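Local atomic coordinates of transcriptional regulator, AraC family (Pseudomonas putida, PDB entry 3GRA), a protein that probably binds specific DNA sequences to regulate transcription, this chain being its DJ-1/PfpI-like domain without the AraC-type helix-turn-helix part. Residues P5-F10 / K70-L75; F41-L46 / L59-L64; G106-A111 / S126-Q131. All blocks are in the same frame, centred on the assembly; numbering follows the deposited sequence.

Contact 1: residues P5-F10 / K70-L75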
ATOM      1  N   PRO A   5      -9.205  21.598  -7.298  1.00 42.40           N
ATOM      2  CA  PRO A   5      -8.840  20.307  -6.669  1.00 41.43           C
ATOM      3  C   PRO A   5      -9.281  19.118  -7.519  1.00 38.31           C
ATOM      4  O   PRO A   5     -10.469  18.887  -7.702  1.00 39.38           O
ATOM      5  CB  PRO A   5      -9.515  20.280  -5.302  1.00 43.16           C
ATOM      6  CG  PRO A   5     -10.739  21.158  -5.570  1.00 43.11           C
ATOM      7  CD  PRO A   5     -10.199  22.295  -6.463  1.00 44.46           C
ATOM      8  N   TYR A   6      -8.323  18.374  -8.056  1.00 36.51           N
ATOM      9  CA  TYR A   6      -8.661  17.211  -8.878  1.00 35.70           C
ATOM     10  C   TYR A   6      -9.121  16.102  -7.913  1.00 33.89           C
ATOM     11  O   TYR A   6      -8.382  15.715  -7.008  1.00 34.55           O
ATOM     12  CB  TYR A   6      -7.429  16.771  -9.682  1.00 33.02           C
ATOM     13  CG  TYR A   6      -7.738  15.779 -10.780  1.00 31.51           C
ATOM     14  CD1 TYR A   6      -8.353  16.181 -11.964  1.00 32.13           C
ATOM     15  CD2 TYR A   6      -7.445  14.428 -10.619  1.00 32.04           C
ATOM     16  CE1 TYR A   6      -8.670  15.251 -12.964  1.00 31.07           C
ATOM     17  CE2 TYR A   6      -7.754  13.496 -11.595  1.00 31.29           C
ATOM     18  CZ  TYR A   6      -8.364  13.905 -12.766  1.00 31.65           C
ATOM     19  OH  TYR A   6      -8.648  12.954 -13.719  1.00 28.42           O
ATOM     20  N   ARG A   7     -10.345  15.621  -8.093  1.00 34.30           N
ATOM     21  CA  ARG A   7     -10.907  14.580  -7.227  1.00 35.45           C
ATOM     22  C   ARG A   7     -10.778  13.174  -7.787  1.00 31.88           C
ATOM     23  O   ARG A   7     -11.320  12.872  -8.844  1.00 29.33           O
ATOM     24  CB  ARG A   7     -12.395  14.841  -6.948  1.00 39.52           C
ATOM     25  CG  ARG A   7     -12.688  15.772  -5.775  1.00 47.78           C
ATOM     26  CD  ARG A   7     -14.030  15.410  -5.137  1.00 54.88           C
ATOM     27  NE  ARG A   7     -14.058  14.004  -4.721  1.00 59.07           N
ATOM     28  CZ  ARG A   7     -13.443  13.525  -3.640  1.00 61.07           C
ATOM     29  NH1 ARG A   7     -12.753  14.339  -2.851  1.00 62.16           N
ATOM     30  NH2 ARG A   7     -13.497  12.232  -3.356  1.00 61.44           N
ATOM     31  N   VAL A   8     -10.071  12.310  -7.069  1.00 31.33           N
ATOM     32  CA  VAL A   8      -9.911  10.930  -7.509  1.00 31.10           C
ATOM     33  C   VAL A   8     -10.203   9.910  -6.407  1.00 30.43           C
ATOM     34  O   VAL A   8      -9.619   9.953  -5.330  1.00 30.18           O
ATOM     35  CB  VAL A   8      -8.492  10.685  -8.059  1.00 32.09           C
ATOM     36  CG1 VAL A   8      -7.468  11.113  -7.028  1.00 34.89           C
ATOM     37  CG2 VAL A   8      -8.305   9.201  -8.419  1.00 31.47           C
ATOM     38  N   ASP A   9     -11.119   8.991  -6.693  1.00 29.50           N
ATOM     39  CA  ASP A   9     -11.490   7.938  -5.748  1.00 28.37           C
ATOM     40  C   ASP A   9     -10.999   6.571  -6.235  1.00 27.03           C
ATOM     41  O   ASP A   9     -10.944   6.303  -7.434  1.00 24.14           O
ATOM     42  CB  ASP A   9     -13.002   7.895  -5.545  1.00 29.77           C
ATOM     43  CG  ASP A   9     -13.485   8.890  -4.502  1.00 32.27           C
ATOM     44  OD1 ASP A   9     -12.641   9.597  -3.901  1.00 34.25           O
ATOM     45  OD2 ASP A   9     -14.716   8.954  -4.282  1.00 34.17           O
ATOM     46  N   PHE A  10     -10.672   5.705  -5.283  1.00 24.83           N
ATOM     47  CA  PHE A  10     -10.158   4.384  -5.584  1.00 23.76           C
ATOM     48  C   PHE A  10     -11.061   3.280  -5.063  1.00 24.90           C
ATOM     49  O   PHE A  10     -11.265   3.160  -3.856  1.00 27.15           O
ATOM     50  CB  PHE A  10      -8.774   4.213  -4.949  1.00 22.25           C
ATOM     51  CG  PHE A  10      -7.745   5.199  -5.435  1.00 23.20           C
ATOM     52  CD1 PHE A  10      -6.898   4.877  -6.486  1.00 22.23           C
ATOM     53  CD2 PHE A  10      -7.600   6.441  -4.810  1.00 24.40           C
ATOM     54  CE1 PHE A  10      -5.913   5.774  -6.914  1.00 22.41           C
ATOM     55  CE2 PHE A  10      -6.622   7.347  -5.226  1.00 22.26           C
ATOM     56  CZ  PHE A  10      -5.777   7.012  -6.278  1.00 22.26           C
ATOM     57  N   LYS A  70     -20.596  11.538  -8.399  1.00 51.13           N
ATOM     58  CA  LYS A  70     -20.921  12.693  -9.225  1.00 51.28           C
ATOM     59  C   LYS A  70     -19.879  13.805  -9.197  1.00 50.56           C
ATOM     60  O   LYS A  70     -19.656  14.471 -10.205  1.00 50.42           O
ATOM     61  CB  LYS A  70     -22.278  13.249  -8.788  1.00 53.50           C
ATOM     62  CG  LYS A  70     -22.946  14.173  -9.788  1.00 56.51           C
ATOM     63  CD  LYS A  70     -24.363  14.532  -9.341  1.00 58.40           C
ATOM     64  CE  LYS A  70     -25.067  15.425 -10.364  1.00 60.11           C
ATOM     65  NZ  LYS A  70     -24.376  16.736 -10.565  1.00 59.48           N
ATOM     66  N   GLU A  71     -19.239  14.007  -8.053  1.00 50.22           N
ATOM     67  CA  GLU A  71     -18.238  15.058  -7.931  1.00 49.64           C
ATOM     68  C   GLU A  71     -16.822  14.588  -8.269  1.00 48.12           C
ATOM     69  O   GLU A  71     -15.847  15.271  -7.961  1.00 48.94           O
ATOM     70  CB  GLU A  71     -18.272  15.633  -6.512  1.00 53.15           C
ATOM     71  CG  GLU A  71     -19.629  16.220  -6.110  1.00 55.61           C
ATOM     72  CD  GLU A  71     -20.227  17.121  -7.188  1.00 57.70           C
ATOM     73  OE1 GLU A  71     -19.549  18.076  -7.627  1.00 58.57           O
ATOM     74  OE2 GLU A  71     -21.379  16.873  -7.599  1.00 57.56           O
ATOM     75  N   LEU A  72     -16.717  13.434  -8.920  1.00 45.70           N
ATOM     76  CA  LEU A  72     -15.423  12.860  -9.271  1.00 43.47           C
ATOM     77  C   LEU A  72     -14.852  13.204 -10.638  1.00 41.34           C
ATOM     78  O   LEU A  72     -15.576  13.327 -11.620  1.00 39.47           O
ATOM     79  CB  LEU A  72     -15.490  11.334  -9.163  1.00 44.11           C
ATOM     80  CG  LEU A  72     -14.927  10.653  -7.914  1.00 45.93           C
ATOM     81  CD1 LEU A  72     -15.476  11.318  -6.663  1.00 45.31           C
ATOM     82  CD2 LEU A  72     -15.283   9.170  -7.944  1.00 45.16           C
ATOM     83  N   ASP A  73     -13.534  13.345 -10.686  1.00 39.20           N
ATOM     84  CA  ASP A  73     -12.833  13.589 -11.939  1.00 36.80           C
ATOM     85  C   ASP A  73     -12.277  12.248 -12.403  1.00 35.77           C
ATOM     86  O   ASP A  73     -12.123  12.013 -13.602  1.00 36.25           O
ATOM     87  CB  ASP A  73     -11.678  14.566 -11.743  1.00 36.47           C
ATOM     88  CG  ASP A  73     -12.154  15.990 -11.541  1.00 37.66           C
ATOM     89  OD1 ASP A  73     -12.884  16.505 -12.417  1.00 38.75           O
ATOM     90  OD2 ASP A  73     -11.796  16.590 -10.514  1.00 34.51           O
ATOM     91  N   LEU A  74     -11.995  11.358 -11.451  1.00 33.35           N
ATOM     92  CA  LEU A  74     -11.428  10.054 -11.789  1.00 30.27           C
ATOM     93  C   LEU A  74     -11.733   8.947 -10.787  1.00 29.52           C
ATOM     94  O   LEU A  74     -11.466   9.072  -9.592  1.00 30.52           O
ATOM     95  CB  LEU A  74      -9.910  10.182 -11.952  1.00 26.13           C
ATOM     96  CG  LEU A  74      -9.064   8.910 -12.116  1.00 26.29           C
ATOM     97  CD1 LEU A  74      -9.323   8.257 -13.473  1.00 23.25           C
ATOM     98  CD2 LEU A  74      -7.596   9.273 -11.955  1.00 24.74           C
ATOM     99  N   LEU A  75     -12.291   7.861 -11.298  1.00 28.22           N
ATOM    100  CA  LEU A  75     -12.632   6.699 -10.495  1.00 25.63           C
ATOM    101  C   LEU A  75     -11.690   5.594 -10.949  1.00 22.91           C
ATOM    102  O   LEU A  75     -11.700   5.210 -12.114  1.00 19.70           O
ATOM    103  CB  LEU A  75     -14.084   6.280 -10.757  1.00 27.04           C
ATOM    104  CG  LEU A  75     -14.681   5.152  -9.905  1.00 27.33           C
ATOM    105  CD1 LEU A  75     -14.568   5.508  -8.427  1.00 28.48           C
ATOM    106  CD2 LEU A  75     -16.149   4.962 -10.274  1.00 26.63           C
TER
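Arg7 and Asp73 meet where strand 6-12 begins to pair in parallel with strand 74-78, through backbone as much as side chain. Arg7 O accepts two N-H groups, from Asp73 N (2.9 Å) and Leu74 N (3.1 Å). Arg7 N gives its proton to the carboxylate oxygen Asp73 OD2 at 3.0 Å, a nearly straight bond (171°) made to the lone pair turned away from the other oxygen. An aspartate suits this spot because its short side chain supplies an acceptor where the incoming chain is not yet a strand.

Tyr6 lays one ring face on Asp73 CB, which sits 3.6 Å from the ring centroid, with ring and carboxylate nearly parallel. With CG anti to the backbone N (chi1 -167°), the ring reaches on to Leu74 CB and touches helix 161-176. Replacing Tyr6 with an alanine is likely to strip Asp73 CB of its aromatic cover and leave the carboxylate freer to turn away from Arg7 N. Leu74 runs beside Val8, CD2 to CG2 3.6 Å, so branched apolar chains fill this face, while Leu74 O accepts Asp9 N at 2.9 Å.

On the opposite face of the sheet, Arg7 bends at chi3 (56°) and brings NH2 to Asp9 OD1 at 2.8 Å, with Thr42 OG1 as a second partner. Leu72 CD1 lies at the guanidinium edge and against Asp9 OD2. The buried Asp9 charge is thus likely to be balanced by its own strand, while Asp73 serves the start of the pairing, its side chain standing in for a backbone acceptor.

Contact 2: residues F41-L46 / L59-L64. With EDO (1,2-ethanediol), chain C.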
ATOM      1  N   PHE A  41      -8.869  12.720  -2.485  1.00 35.19           N
ATOM      2  CA  PHE A  41      -9.092  11.305  -2.771  1.00 34.71           C
ATOM      3  C   PHE A  41      -9.738  10.537  -1.612  1.00 33.70           C
ATOM      4  O   PHE A  41      -9.656  10.956  -0.457  1.00 30.39           O
ATOM      5  CB  PHE A  41      -7.751  10.677  -3.161  1.00 34.89           C
ATOM      6  CG  PHE A  41      -6.574  11.349  -2.519  1.00 36.98           C
ATOM      7  CD1 PHE A  41      -6.187  11.022  -1.231  1.00 39.64           C
ATOM      8  CD2 PHE A  41      -5.906  12.381  -3.177  1.00 40.05           C
ATOM      9  CE1 PHE A  41      -5.144  11.712  -0.594  1.00 41.54           C
ATOM     10  CE2 PHE A  41      -4.867  13.079  -2.554  1.00 40.31           C
ATOM     11  CZ  PHE A  41      -4.489  12.744  -1.260  1.00 41.61           C
ATOM     12  N   THR A  42     -10.375   9.412  -1.937  1.00 32.09           N
ATOM     13  CA  THR A  42     -11.051   8.590  -0.940  1.00 32.58           C
ATOM     14  C   THR A  42     -11.062   7.098  -1.279  1.00 30.38           C
ATOM     15  O   THR A  42     -11.375   6.703  -2.401  1.00 25.34           O
ATOM     16  CB  THR A  42     -12.525   8.994  -0.783  1.00 34.57           C
ATOM     17  OG1 THR A  42     -12.633  10.419  -0.748  1.00 40.11           O
ATOM     18  CG2 THR A  42     -13.091   8.428   0.506  1.00 35.14           C
ATOM     19  N   PRO A  43     -10.691   6.250  -0.313  1.00 28.47           N
ATOM     20  CA  PRO A  43     -10.709   4.818  -0.601  1.00 27.08           C
ATOM     21  C   PRO A  43     -12.190   4.410  -0.533  1.00 26.15           C
ATOM     22  O   PRO A  43     -12.913   4.828   0.380  1.00 21.16           O
ATOM     23  CB  PRO A  43      -9.869   4.225   0.529  1.00 28.26           C
ATOM     24  CG  PRO A  43     -10.102   5.181   1.677  1.00 27.92           C
ATOM     25  CD  PRO A  43     -10.122   6.538   1.015  1.00 29.33           C
ATOM     26  N   LEU A  44     -12.637   3.633  -1.515  1.00 24.24           N
ATOM     27  CA  LEU A  44     -14.024   3.199  -1.579  1.00 25.66           C
ATOM     28  C   LEU A  44     -14.188   1.672  -1.615  1.00 24.36           C
ATOM     29  O   LEU A  44     -13.352   0.954  -2.157  1.00 23.28           O
ATOM     30  CB  LEU A  44     -14.711   3.798  -2.818  1.00 25.51           C
ATOM     31  CG  LEU A  44     -14.841   5.317  -3.027  1.00 26.90           C
ATOM     32  CD1 LEU A  44     -15.574   5.538  -4.355  1.00 26.02           C
ATOM     33  CD2 LEU A  44     -15.606   5.982  -1.889  1.00 24.55           C
ATOM     34  N   SER A  45     -15.279   1.192  -1.026  1.00 27.93           N
ATOM     35  CA  SER A  45     -15.595  -0.234  -0.986  1.00 28.32           C
ATOM     36  C   SER A  45     -16.985  -0.451  -1.544  1.00 30.06           C
ATOM     37  O   SER A  45     -17.899   0.319  -1.259  1.00 29.73           O
ATOM     38  CB  SER A  45     -15.568  -0.761   0.447  1.00 29.11           C
ATOM     39  OG  SER A  45     -16.235  -2.019   0.524  1.00 31.31           O
ATOM     40  N   LEU A  46     -17.140  -1.501  -2.340  1.00 32.84           N
ATOM     41  CA  LEU A  46     -18.430  -1.822  -2.923  1.00 35.80           C
ATOM     42  C   LEU A  46     -19.379  -2.320  -1.842  1.00 39.17           C
ATOM     43  O   LEU A  46     -20.556  -1.970  -1.838  1.00 41.46           O
ATOM     44  CB  LEU A  46     -18.261  -2.867  -4.026  1.00 33.61           C
ATOM     45  CG  LEU A  46     -17.424  -2.354  -5.205  1.00 31.81           C
ATOM     46  CD1 LEU A  46     -17.364  -3.385  -6.304  1.00 27.77           C
ATOM     47  CD2 LEU A  46     -18.042  -1.057  -5.734  1.00 29.55           C
ATOM     48  N   LEU A  59      -8.051  -2.128   5.129  1.00 37.26           N
ATOM     49  CA  LEU A  59      -8.034  -0.664   5.141  1.00 35.72           C
ATOM     50  C   LEU A  59      -9.451  -0.166   5.343  1.00 34.68           C
ATOM     51  O   LEU A  59     -10.402  -0.759   4.826  1.00 35.07           O
ATOM     52  CB  LEU A  59      -7.545  -0.097   3.809  1.00 36.28           C
ATOM     53  CG  LEU A  59      -6.062  -0.029   3.511  1.00 38.30           C
ATOM     54  CD1 LEU A  59      -5.525  -1.424   3.366  1.00 40.64           C
ATOM     55  CD2 LEU A  59      -5.844   0.770   2.246  1.00 38.67           C
ATOM     56  N   VAL A  60      -9.604   0.925   6.082  1.00 33.32           N
ATOM     57  CA  VAL A  60     -10.929   1.475   6.269  1.00 30.55           C
ATOM     58  C   VAL A  60     -11.262   2.230   4.982  1.00 31.30           C
ATOM     59  O   VAL A  60     -10.407   2.909   4.405  1.00 29.73           O
ATOM     60  CB  VAL A  60     -10.991   2.439   7.480  1.00 32.02           C
ATOM     61  CG1 VAL A  60     -12.412   3.010   7.623  1.00 25.23           C
ATOM     62  CG2 VAL A  60     -10.585   1.688   8.766  1.00 29.83           C
ATOM     63  N   ALA A  61     -12.497   2.083   4.516  1.00 30.85           N
ATOM     64  CA  ALA A  61     -12.929   2.739   3.297  1.00 30.20           C
ATOM     65  C   ALA A  61     -14.378   3.156   3.403  1.00 31.36           C
ATOM     66  O   ALA A  61     -15.124   2.632   4.223  1.00 31.09           O
ATOM     67  CB  ALA A  61     -12.741   1.801   2.111  1.00 29.95           C
ATOM     68  N   THR A  62     -14.766   4.120   2.580  1.00 32.41           N
ATOM     69  CA  THR A  62     -16.142   4.586   2.563  1.00 32.31           C
ATOM     70  C   THR A  62     -16.933   3.646   1.656  1.00 33.45           C
ATOM     71  O   THR A  62     -16.427   3.194   0.624  1.00 32.19           O
ATOM     72  CB  THR A  62     -16.255   6.009   1.981  1.00 32.31           C
ATOM     73  OG1 THR A  62     -15.519   6.927   2.791  1.00 31.90           O
ATOM     74  CG2 THR A  62     -17.717   6.446   1.922  1.00 31.78           C
ATOM     75  N   GLU A  63     -18.162   3.337   2.045  1.00 35.29           N
ATOM     76  CA  GLU A  63     -18.994   2.484   1.225  1.00 38.95           C
ATOM     77  C   GLU A  63     -19.386   3.338   0.030  1.00 40.16           C
ATOM     78  O   GLU A  63     -19.886   4.454   0.180  1.00 39.30           O
ATOM     79  CB  GLU A  63     -20.231   2.020   2.002  1.00 39.84           C
ATOM     80  CG  GLU A  63     -21.204   1.189   1.175  1.00 43.55           C
ATOM     81  CD  GLU A  63     -21.793   0.015   1.949  1.00 45.83           C
ATOM     82  OE1 GLU A  63     -22.083   0.176   3.153  1.00 46.06           O
ATOM     83  OE2 GLU A  63     -21.974  -1.071   1.352  1.00 48.09           O
ATOM     84  N   LEU A  64     -19.144   2.816  -1.163  1.00 42.02           N
ATOM     85  CA  LEU A  64     -19.444   3.552  -2.378  1.00 42.84           C
ATOM     86  C   LEU A  64     -20.915   3.930  -2.487  1.00 44.00           C
ATOM     87  O   LEU A  64     -21.809   3.139  -2.187  1.00 42.41           O
ATOM     88  CB  LEU A  64     -19.010   2.733  -3.596  1.00 42.81           C
ATOM     89  CG  LEU A  64     -18.941   3.474  -4.934  1.00 43.61           C
ATOM     90  CD1 LEU A  64     -17.852   2.856  -5.803  1.00 43.74           C
ATOM     91  CD2 LEU A  64     -20.294   3.426  -5.628  1.00 42.60           C
TER
HETATM   92  C1  EDO C   1     -14.965  -4.766  -3.030  1.00 22.08           C
HETATM   93  O1  EDO C   1     -14.847  -3.353  -2.898  1.00 22.39           O
HETATM   94  C2  EDO C   1     -14.907  -5.446  -1.636  1.00 22.60           C
HETATM   95  O2  EDO C   1     -14.761  -4.457  -0.586  1.00 23.11           O
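Thr62 joins Pro43 and Ser45 through its backbone, the alternating bond pattern of parallel strands, and so fastens short strand 62-63 as the outermost strand, within this chain, on one side of the mixed sheet in this DJ-1/PfpI-type alpha/beta domain. Thr62 N donates to Pro43 O at 3.0 Å, and Ser45 N donates to Thr62 O at 2.8 Å. Two residues further along, Leu64 N reaches Ser45 O in an almost straight bond (174°). All three donors stand somewhat tilted from the plane of the carbonyl they use. Pro43 brings no N-H, yet its carbonyl is all that this pairing asks of it.

Beyond the strand, a 1,2-ethanediol, probably from the crystallisation liquor, takes up the polar groups at its end. Leu46 N donates to O1 of the diol at 3.0 Å. Ser45 OG, anti to the backbone N (chi1 163°), pairs with O2 of the diol. The small hydroxyl of a serine can reach the diol and still make a weak bond to Gly48 O.

Packing divides between the faces. On one, Ala61 CB sits against Pro43 O and near Pro43 CB; a methyl group is short enough to fit beside the backbone here. Pro43 and Val60 also meet Leu57 and Arg50 of the second subunit, so this edge faces the dimer partner. On the other, Leu44 lies alongside Thr62, its CD2 near Thr62 CB, and Leu64 crosses Leu44 obliquely while also leaning on Ile11 and Leu69. The leucines, flexible and branched, pack against one another on this face. Leu64 CD1 is shared between two neighbours, Leu44 CD1 at 3.8 Å and Leu46 CD2 at 3.9 Å.

Contact 3: residues G106-A111 / S126-Q131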
ATOM      1  N   GLY A 106      -7.523   1.894 -13.667  1.00 27.23           N
ATOM      2  CA  GLY A 106      -7.343   0.564 -13.099  1.00 25.65           C
ATOM      3  C   GLY A 106      -5.895   0.224 -12.780  1.00 25.03           C
ATOM      4  O   GLY A 106      -4.998   0.482 -13.591  1.00 24.15           O
ATOM      5  N   LEU A 107      -5.668  -0.360 -11.604  1.00 22.98           N
ATOM      6  CA  LEU A 107      -4.321  -0.752 -11.169  1.00 22.89           C
ATOM      7  C   LEU A 107      -4.250  -2.273 -11.095  1.00 23.24           C
ATOM      8  O   LEU A 107      -5.228  -2.924 -10.712  1.00 25.61           O
ATOM      9  CB  LEU A 107      -3.988  -0.139  -9.794  1.00 19.33           C
ATOM     10  CG  LEU A 107      -4.196   1.386  -9.644  1.00 21.05           C
ATOM     11  CD1 LEU A 107      -3.854   1.804  -8.211  1.00 19.81           C
ATOM     12  CD2 LEU A 107      -3.321   2.171 -10.662  1.00 16.41           C
ATOM     13  N   TRP A 108      -3.092  -2.824 -11.456  1.00 23.87           N
ATOM     14  CA  TRP A 108      -2.846  -4.265 -11.487  1.00 23.31           C
ATOM     15  C   TRP A 108      -3.695  -4.892 -12.601  1.00 22.45           C
ATOM     16  O   TRP A 108      -3.210  -5.035 -13.717  1.00 22.86           O
ATOM     17  CB  TRP A 108      -3.146  -4.911 -10.134  1.00 25.58           C
ATOM     18  CG  TRP A 108      -2.530  -6.287 -10.022  1.00 26.83           C
ATOM     19  CD1 TRP A 108      -3.059  -7.466 -10.474  1.00 27.41           C
ATOM     20  CD2 TRP A 108      -1.221  -6.597  -9.534  1.00 28.56           C
ATOM     21  NE1 TRP A 108      -2.155  -8.494 -10.303  1.00 29.15           N
ATOM     22  CE2 TRP A 108      -1.019  -7.988  -9.726  1.00 31.02           C
ATOM     23  CE3 TRP A 108      -0.193  -5.836  -8.949  1.00 30.72           C
ATOM     24  CZ2 TRP A 108       0.173  -8.629  -9.361  1.00 30.08           C
ATOM     25  CZ3 TRP A 108       1.000  -6.481  -8.582  1.00 31.09           C
ATOM     26  CH2 TRP A 108       1.165  -7.864  -8.791  1.00 32.14           C
ATOM     27  N   ASN A 109      -4.943  -5.257 -12.314  1.00 20.30           N
ATOM     28  CA  ASN A 109      -5.828  -5.801 -13.355  1.00 21.19           C
ATOM     29  C   ASN A 109      -7.164  -5.081 -13.421  1.00 20.33           C
ATOM     30  O   ASN A 109      -8.105  -5.558 -14.049  1.00 20.88           O
ATOM     31  CB  ASN A 109      -6.078  -7.302 -13.181  1.00 22.22           C
ATOM     32  CG  ASN A 109      -6.552  -7.656 -11.800  1.00 23.65           C
ATOM     33  OD1 ASN A 109      -7.412  -6.980 -11.228  1.00 24.92           O
ATOM     34  ND2 ASN A 109      -5.998  -8.732 -11.251  1.00 23.04           N
ATOM     35  N   GLY A 110      -7.247  -3.911 -12.794  1.00 19.97           N
ATOM     36  CA  GLY A 110      -8.496  -3.163 -12.831  1.00 16.93           C
ATOM     37  C   GLY A 110      -8.970  -2.901 -14.254  1.00 18.88           C
ATOM     38  O   GLY A 110     -10.157  -2.724 -14.504  1.00 21.09           O
ATOM     39  N   ALA A 111      -8.041  -2.871 -15.201  1.00 18.45           N
ATOM     40  CA  ALA A 111      -8.405  -2.631 -16.577  1.00 19.14           C
ATOM     41  C   ALA A 111      -9.290  -3.760 -17.071  1.00 20.08           C
ATOM     42  O   ALA A 111     -10.094  -3.579 -17.987  1.00 22.61           O
ATOM     43  CB  ALA A 111      -7.166  -2.501 -17.447  1.00 17.27           C
ATOM     44  N   SER A 126      -3.041  -0.853 -19.875  1.00 22.37           N
ATOM     45  CA  SER A 126      -2.017  -1.717 -19.311  1.00 22.63           C
ATOM     46  C   SER A 126      -2.717  -2.639 -18.328  1.00 22.55           C
ATOM     47  O   SER A 126      -3.594  -2.215 -17.571  1.00 23.53           O
ATOM     48  CB  SER A 126      -0.949  -0.898 -18.569  1.00 20.15           C
ATOM     49  OG  SER A 126      -0.055  -0.292 -19.479  1.00 22.61           O
ATOM     50  N   ILE A 127      -2.327  -3.900 -18.333  1.00 22.76           N
ATOM     51  CA  ILE A 127      -2.948  -4.864 -17.436  1.00 23.76           C
ATOM     52  C   ILE A 127      -1.950  -5.943 -17.087  1.00 21.65           C
ATOM     53  O   ILE A 127      -1.057  -6.240 -17.864  1.00 19.94           O
ATOM     54  CB  ILE A 127      -4.183  -5.528 -18.117  1.00 26.34           C
ATOM     55  CG1 ILE A 127      -4.871  -6.491 -17.151  1.00 26.73           C
ATOM     56  CG2 ILE A 127      -3.744  -6.263 -19.370  1.00 22.84           C
ATOM     57  CD1 ILE A 127      -6.185  -7.084 -17.702  1.00 30.12           C
ATOM     58  N   HIS A 128      -2.092  -6.515 -15.902  1.00 22.77           N
ATOM     59  CA  HIS A 128      -1.212  -7.590 -15.509  1.00 23.66           C
ATOM     60  C   HIS A 128      -1.383  -8.716 -16.535  1.00 24.37           C
ATOM     61  O   HIS A 128      -2.486  -8.956 -17.020  1.00 24.25           O
ATOM     62  CB  HIS A 128      -1.588  -8.124 -14.130  1.00 22.87           C
ATOM     63  CG  HIS A 128      -0.606  -9.122 -13.602  1.00 25.54           C
ATOM     64  ND1 HIS A 128       0.517  -8.756 -12.888  1.00 26.43           N
ATOM     65  CD2 HIS A 128      -0.526 -10.465 -13.766  1.00 23.94           C
ATOM     66  CE1 HIS A 128       1.247  -9.827 -12.638  1.00 26.37           C
ATOM     67  NE2 HIS A 128       0.637 -10.877 -13.162  1.00 26.97           N
ATOM     68  N   PRO A 129      -0.286  -9.406 -16.883  1.00 26.11           N
ATOM     69  CA  PRO A 129      -0.277 -10.518 -17.849  1.00 29.51           C
ATOM     70  C   PRO A 129      -1.283 -11.640 -17.553  1.00 30.96           C
ATOM     71  O   PRO A 129      -1.889 -12.201 -18.468  1.00 32.26           O
ATOM     72  CB  PRO A 129       1.168 -11.007 -17.785  1.00 28.85           C
ATOM     73  CG  PRO A 129       1.923  -9.709 -17.557  1.00 27.76           C
ATOM     74  CD  PRO A 129       1.086  -9.072 -16.459  1.00 25.96           C
ATOM     75  N   GLU A 130      -1.469 -11.956 -16.276  1.00 34.73           N
ATOM     76  CA  GLU A 130      -2.393 -13.022 -15.877  1.00 37.08           C
ATOM     77  C   GLU A 130      -3.791 -12.799 -16.451  1.00 37.90           C
ATOM     78  O   GLU A 130      -4.501 -13.765 -16.750  1.00 39.22           O
ATOM     79  CB  GLU A 130      -2.467 -13.106 -14.347  1.00 39.68           C
ATOM     80  CG  GLU A 130      -3.091 -14.387 -13.779  1.00 46.55           C
ATOM     81  CD  GLU A 130      -2.267 -15.634 -14.072  1.00 49.34           C
ATOM     82  OE1 GLU A 130      -1.020 -15.560 -13.983  1.00 48.95           O
ATOM     83  OE2 GLU A 130      -2.869 -16.689 -14.382  1.00 50.69           O
ATOM     84  N   GLN A 131      -4.184 -11.541 -16.631  1.00 35.76           N
ATOM     85  CA  GLN A 131      -5.518 -11.250 -17.152  1.00 34.48           C
ATOM     86  C   GLN A 131      -5.559 -10.690 -18.568  1.00 35.71           C
ATOM     87  O   GLN A 131      -6.611 -10.279 -19.042  1.00 37.49           O
ATOM     88  CB  GLN A 131      -6.258 -10.294 -16.209  1.00 35.71           C
ATOM     89  CG  GLN A 131      -6.860 -10.949 -14.954  1.00 31.63           C
ATOM     90  CD  GLN A 131      -5.823 -11.277 -13.886  1.00 31.71           C
ATOM     91  OE1 GLN A 131      -5.205 -10.380 -13.307  1.00 29.92           O
ATOM     92  NE2 GLN A 131      -5.634 -12.574 -13.614  1.00 29.89           N
TER
HETATM   93  O   HOH W   1      -3.075 -10.489 -11.852  1.00 44.38           O
HETATM   94  O   HOH W   2      -5.131  -2.575 -14.850  1.00 44.45           O
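Trp108 and His128 face each other at the tight turn joining strand 103-107 to helix 110-117, which has the form of the nucleophile elbow of the DJ-1/PfpI family. Trp108 has the elbow's unusual backbone (positive phi, 68°) and appears to occupy the place that catalytic relatives give to cysteine. Glycines suit the bend, since a CB on Gly110 would run into Gly106 CA.

The aromatic contact is slight in overlap. The imidazole and the five-membered ring of Trp108 are nearly parallel, 8° apart, but displaced along their planes with centroids 4.6 Å from each other, so that His128 ND1 lies over the rim of the indole, 3.5 Å from Trp108 CZ2. His128 CB adds a CH-pi contact over the five-membered ring. The two side chains run side by side in the same direction.

Two direct hydrogen bonds cross the contact. His128 N donates to Trp108 O at 2.9 Å, fixing the loop to the elbow. Asn109 ND2 gives a proton to Gln131 OE1 at 2.8 Å, approaching from above the carbonyl plane, with the two amides almost perpendicular (78°); ND2 also binds Gly80 O. An asparagine and a glutamine suit this buried place because their amides offer both donors and acceptors without charge.

Apolar contact is modest: Ile127 CG1 lies 4.0 Å from Asn109 CA, and Ala111, small enough for the first turn of the helix, brings CB toward Ser126 O and Ile127.

Water completes the seam. One molecule, in the indole plane, accepts from Trp108 NE1 at 2.7 Å and donates to Gln131 OE1 at 2.6 Å.

How the contacts relate
Contacts 1 and 2 build adjoining parts of one sheet: strands 6-12 and 39-45 are neighbours, and Phe10 N and O probably bond to Thr42 O and Leu44 N between them. Both are partly buried parallel pairings, with contact 2 nested along the chain inside contact 1; but contact 1 joins inner strands and mixes charge with apolar packing, whereas contact 2 lies at the sheet's edge beside the second subunit. Contact 3 follows later in the chain, on the opposite side of its centre from contact 1. It is the buried one, and joins an elbow to a loop through rings, amides and water instead of strand pairing.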